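Local coordinates for nitrogenase molybdenum-iron protein alpha chain (Clostridium pasteurianum, PDB 4WES) that forms, with the beta chain, the molybdenum-iron component of nitrogenase, which reduces dinitrogen to ammonium at a molybdenum-iron-sulfur-carbon cluster with bound homocitrate, at residues A[119-122]-A[123-126]; A[158-161]-A[162-166]. One frame throughout, in Å; residues are numbered along the deposited sequence.

In the fold
Both contacts are local. Each spans about two helical turns, and neither closes a long loop. Following the chain, contact 1 (119-126) opens helix 120-134. The chain then runs through strand 138-143 and helix 146-149 into helix 154-165, whose C-terminal end is contact 2 (158-166). The contacts lie in series and do not nest or cross. Their centres are about 13 Å apart, and their nearest atoms stay about 5 Å apart without touching. The two helices nevertheless pack together through other residues. Beyond contact 2 the chain enters strand 169-172, an edge strand within this chain of the parallel sheet that also holds 138-143.

Contact 1 (A[119-122]-A[123-126]); sequences GVNK and LKDA
Asn121 and Lys124 lie side by side and point the same way. The amide nitrogen ND2 of Asn121 rests 3.7 Å from CE of Lys124, a packing contact with the aliphatic part of the lysine. The Lys124 chain bends at chi3 (62°) and again at chi4, which brings its ammonium back to Asp125. Lys124 NZ forms a salt bridge to Asp125 OD1 at 2.8 Å. It meets the syn side of that oxygen from 31° out of the carboxylate plane. Asp125 has its carboxylate carbon beside its own backbone N (chi1 -67°). Asp125 CG lies 3.3 Å from Asn121 O as a result. These side chains line the first turns of helix 120-134. Gly119 is its N-cap residue, and Gly119 N donates a hydrogen bond to Asp152 OD1. The i to i+4 bonds start at once: Leu123 N to Gly119 O is 3.0 Å. The next, Lys124 N to Val120 O, is 2.9 Å. Asp125 N and Ala126 N repeat the pattern to Asn121 O and Lys122 O. The Lys122 chain is extended, and NZ binds the carbonyl oxygen of Asp109 and, weakly, that of Thr108. Ala14 of the beta chain packs on Lys122, Asp125 and Ala126, whereas Val120 and Leu123 meet helix 154-165, with Leu123 touching both Ile154 and Val157.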
loop_
_atom_site.group_PDB
_atom_site.type_symbol
_atom_site.label_atom_id
_atom_site.label_comp_id
_atom_site.label_asym_id
_atom_site.label_seq_id
_atom_site.Cartn_x
_atom_site.Cartn_y
_atom_site.Cartn_z
ATOM N N GLY A 119 -35.414 -17.419 23.328
ATOM C CA GLY A 119 -34.012 -17.043 23.451
ATOM C C GLY A 119 -33.511 -16.771 24.832
ATOM O O GLY A 119 -32.365 -16.367 25.005
ATOM N N VAL A 120 -34.336 -17.053 25.834
ATOM C CA VAL A 120 -33.969 -16.671 27.195
ATOM C C VAL A 120 -32.831 -17.471 27.787
ATOM O O VAL A 120 -32.032 -16.932 28.547
ATOM C CB VAL A 120 -35.183 -16.706 28.152
ATOM C CG1 VAL A 120 -36.187 -15.615 27.792
ATOM C CG2 VAL A 120 -35.836 -18.085 28.199
ATOM N N ASN A 121 -32.687 -18.735 27.412
ATOM C CA ASN A 121 -31.547 -19.495 27.953
ATOM C C ASN A 121 -30.241 -19.045 27.347
ATOM O O ASN A 121 -29.248 -18.942 28.059
ATOM C CB ASN A 121 -31.731 -20.988 27.733
ATOM C CG ASN A 121 -32.745 -21.563 28.665
ATOM O OD1 ASN A 121 -33.445 -22.508 28.319
ATOM N ND2 ASN A 121 -32.838 -20.980 29.861
ATOM N N LYS A 122 -30.229 -18.684 26.063
ATOM C CA LYS A 122 -29.015 -18.189 25.474
ATOM C C LYS A 122 -28.643 -16.837 26.071
ATOM O O LYS A 122 -27.478 -16.536 26.306
ATOM C CB LYS A 122 -29.142 -18.093 23.953
ATOM C CG LYS A 122 -27.818 -17.842 23.239
ATOM C CD LYS A 122 -27.928 -17.943 21.734
ATOM C CE LYS A 122 -26.573 -18.025 21.072
ATOM N NZ LYS A 122 -26.723 -17.972 19.588
ATOM N N LEU A 123 -29.657 -16.003 26.313
ATOM C CA LEU A 123 -29.412 -14.714 26.928
ATOM C C LEU A 123 -28.804 -14.886 28.330
ATOM O O LEU A 123 -27.823 -14.231 28.673
ATOM C CB LEU A 123 -30.682 -13.878 27.011
ATOM C CG LEU A 123 -30.569 -12.549 27.698
ATOM C CD1 LEU A 123 -29.517 -11.666 27.048
ATOM C CD2 LEU A 123 -31.922 -11.882 27.733
ATOM N N LYS A 124 -29.407 -15.744 29.154
ATOM C CA LYS A 124 -28.833 -16.018 30.481
ATOM C C LYS A 124 -27.384 -16.448 30.349
ATOM O O LYS A 124 -26.501 -15.947 31.057
ATOM C CB LYS A 124 -29.638 -17.149 31.153
ATOM C CG LYS A 124 -28.956 -17.748 32.372
ATOM C CD LYS A 124 -29.799 -18.803 33.055
ATOM C CE LYS A 124 -30.093 -19.990 32.194
ATOM N NZ LYS A 124 -28.922 -20.894 31.985
ATOM N N ASP A 125 -27.123 -17.403 29.468
ATOM C CA ASP A 125 -25.784 -17.916 29.318
ATOM C C ASP A 125 -24.799 -16.881 28.819
ATOM O O ASP A 125 -23.642 -16.843 29.266
ATOM C CB ASP A 125 -25.764 -19.158 28.429
ATOM C CG ASP A 125 -26.461 -20.368 29.035
ATOM O OD1 ASP A 125 -26.731 -20.396 30.250
ATOM O OD2 ASP A 125 -26.717 -21.335 28.243
ATOM N N ALA A 126 -25.267 -15.983 27.943
ATOM C CA ALA A 126 -24.421 -14.898 27.457
ATOM C C ALA A 126 -24.100 -13.893 28.540
ATOM O O ALA A 126 -22.982 -13.376 28.622
ATOM C CB ALA A 126 -25.073 -14.203 26.270
#

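Contact 2 (A[158-161]-A[162-166]); sequences AATA and SKEIG
Ala158 accepts the first bond of this turn from Ser162, whose N lies 2.8 Å from Ala158 O. CB of Ser162 also sits against Ala158 O, at 3.3 Å. Ala159 follows with a longer bond, Lys163 N to Ala159 O at 3.2 Å. Thr160 lies alongside Glu164, both pointing the same way. The methyl CG2 of Thr160 is 3.6 Å from Glu164 OE2, while the threonine hydroxyl bonds back to Ala156 O. Glu164 N reaches Thr160 O, and CG of Glu164 lies 3.4 Å from the same oxygen. Ala161 closes the series. Ala161 O takes Ile165 N at 2.9 Å. Ile165 holds CG1 between its N and carbonyl carbon (chi1 69°), which sets Ile165 CG1 3.3 Å from Ala161 O. Helix 154-165 belongs to the beta-alpha-beta connection between the neighbouring parallel strands 138-143 and 169-172. Ala158 and Ser162 touch Val169 of the second strand, while Ala161 packs on Ile127 of helix 120-134 and Ile165 on His128 and Tyr131. Gly166 leaves the helix with phi 86°, yet its N still bonds Ser162 O. Ser162 OG, anti to the serine N (chi1 178°), binds the carbonyl oxygen of Ile167. Ser162 thus holds the turn after the helix twice, once through its backbone oxygen and once through its hydroxyl.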
loop_
_atom_site.group_PDB
_atom_site.type_symbol
_atom_site.label_atom_id
_atom_site.label_comp_id
_atom_site.label_asym_id
_atom_site.label_seq_id
_atom_site.Cartn_x
_atom_site.Cartn_y
_atom_site.Cartn_z
ATOM N N ALA A 158 -32.741 -10.705 33.290
ATOM C CA ALA A 158 -31.756 -9.782 33.880
ATOM C C ALA A 158 -31.789 -9.821 35.393
ATOM O O ALA A 158 -30.729 -9.847 36.044
ATOM C CB ALA A 158 -32.022 -8.384 33.362
ATOM N N ALA A 159 -32.996 -9.821 35.957
ATOM C CA ALA A 159 -33.112 -9.807 37.420
ATOM C C ALA A 159 -32.553 -11.076 38.050
ATOM O O ALA A 159 -31.835 -11.040 39.073
ATOM C CB ALA A 159 -34.547 -9.586 37.845
ATOM N N THR A 160 -32.858 -12.202 37.450
ATOM C CA THR A 160 -32.322 -13.486 37.938
ATOM C C THR A 160 -30.796 -13.497 37.851
ATOM O O THR A 160 -30.091 -13.891 38.799
ATOM C CB THR A 160 -32.939 -14.638 37.149
ATOM O OG1 THR A 160 -34.350 -14.635 37.403
ATOM C CG2 THR A 160 -32.319 -15.962 37.537
ATOM N N ALA A 161 -30.266 -13.060 36.714
ATOM C CA ALA A 161 -28.826 -13.048 36.528
ATOM C C ALA A 161 -28.144 -12.095 37.493
ATOM O O ALA A 161 -27.082 -12.419 38.065
ATOM C CB ALA A 161 -28.463 -12.698 35.102
ATOM N N SER A 162 -28.704 -10.901 37.661
ATOM C CA SER A 162 -28.092 -9.919 38.550
ATOM C C SER A 162 -27.938 -10.453 39.967
ATOM O O SER A 162 -26.894 -10.272 40.616
ATOM C CB SER A 162 -28.935 -8.642 38.578
ATOM O OG SER A 162 -28.375 -7.691 39.478
ATOM N N LYS A 163 -28.979 -11.129 40.439
ATOM C CA LYS A 163 -28.893 -11.701 41.797
ATOM C C LYS A 163 -27.800 -12.747 41.880
ATOM O O LYS A 163 -27.114 -12.851 42.905
ATOM C CB LYS A 163 -30.244 -12.281 42.171
ATOM C CG LYS A 163 -30.239 -12.761 43.599
ATOM C CD LYS A 163 -31.604 -13.078 44.194
ATOM C CE LYS A 163 -31.442 -13.695 45.590
ATOM N NZ LYS A 163 -32.749 -14.026 46.213
ATOM N N GLU A 164 -27.623 -13.547 40.825
ATOM C CA GLU A 164 -26.580 -14.575 40.809
ATOM C C GLU A 164 -25.160 -14.001 40.733
ATOM O O GLU A 164 -24.267 -14.436 41.474
ATOM C CB GLU A 164 -26.815 -15.558 39.663
ATOM C CG GLU A 164 -28.061 -16.397 39.822
ATOM C CD GLU A 164 -28.196 -17.475 38.752
ATOM O OE1 GLU A 164 -27.105 -17.932 38.333
ATOM O OE2 GLU A 164 -29.332 -17.880 38.334
ATOM N N ILE A 165 -24.940 -13.029 39.871
ATOM C CA ILE A 165 -23.580 -12.564 39.594
ATOM C C ILE A 165 -23.127 -11.403 40.491
ATOM O O ILE A 165 -21.933 -11.146 40.655
ATOM C CB ILE A 165 -23.376 -12.213 38.114
ATOM C CG1 ILE A 165 -24.161 -10.964 37.699
ATOM C CG2 ILE A 165 -23.678 -13.428 37.257
ATOM C CD1 ILE A 165 -23.977 -10.576 36.238
ATOM N N GLY A 166 -24.076 -10.690 41.095
ATOM C CA GLY A 166 -23.727 -9.685 42.079
ATOM C C GLY A 166 -23.393 -8.312 41.529
ATOM O O GLY A 166 -22.812 -7.518 42.246
#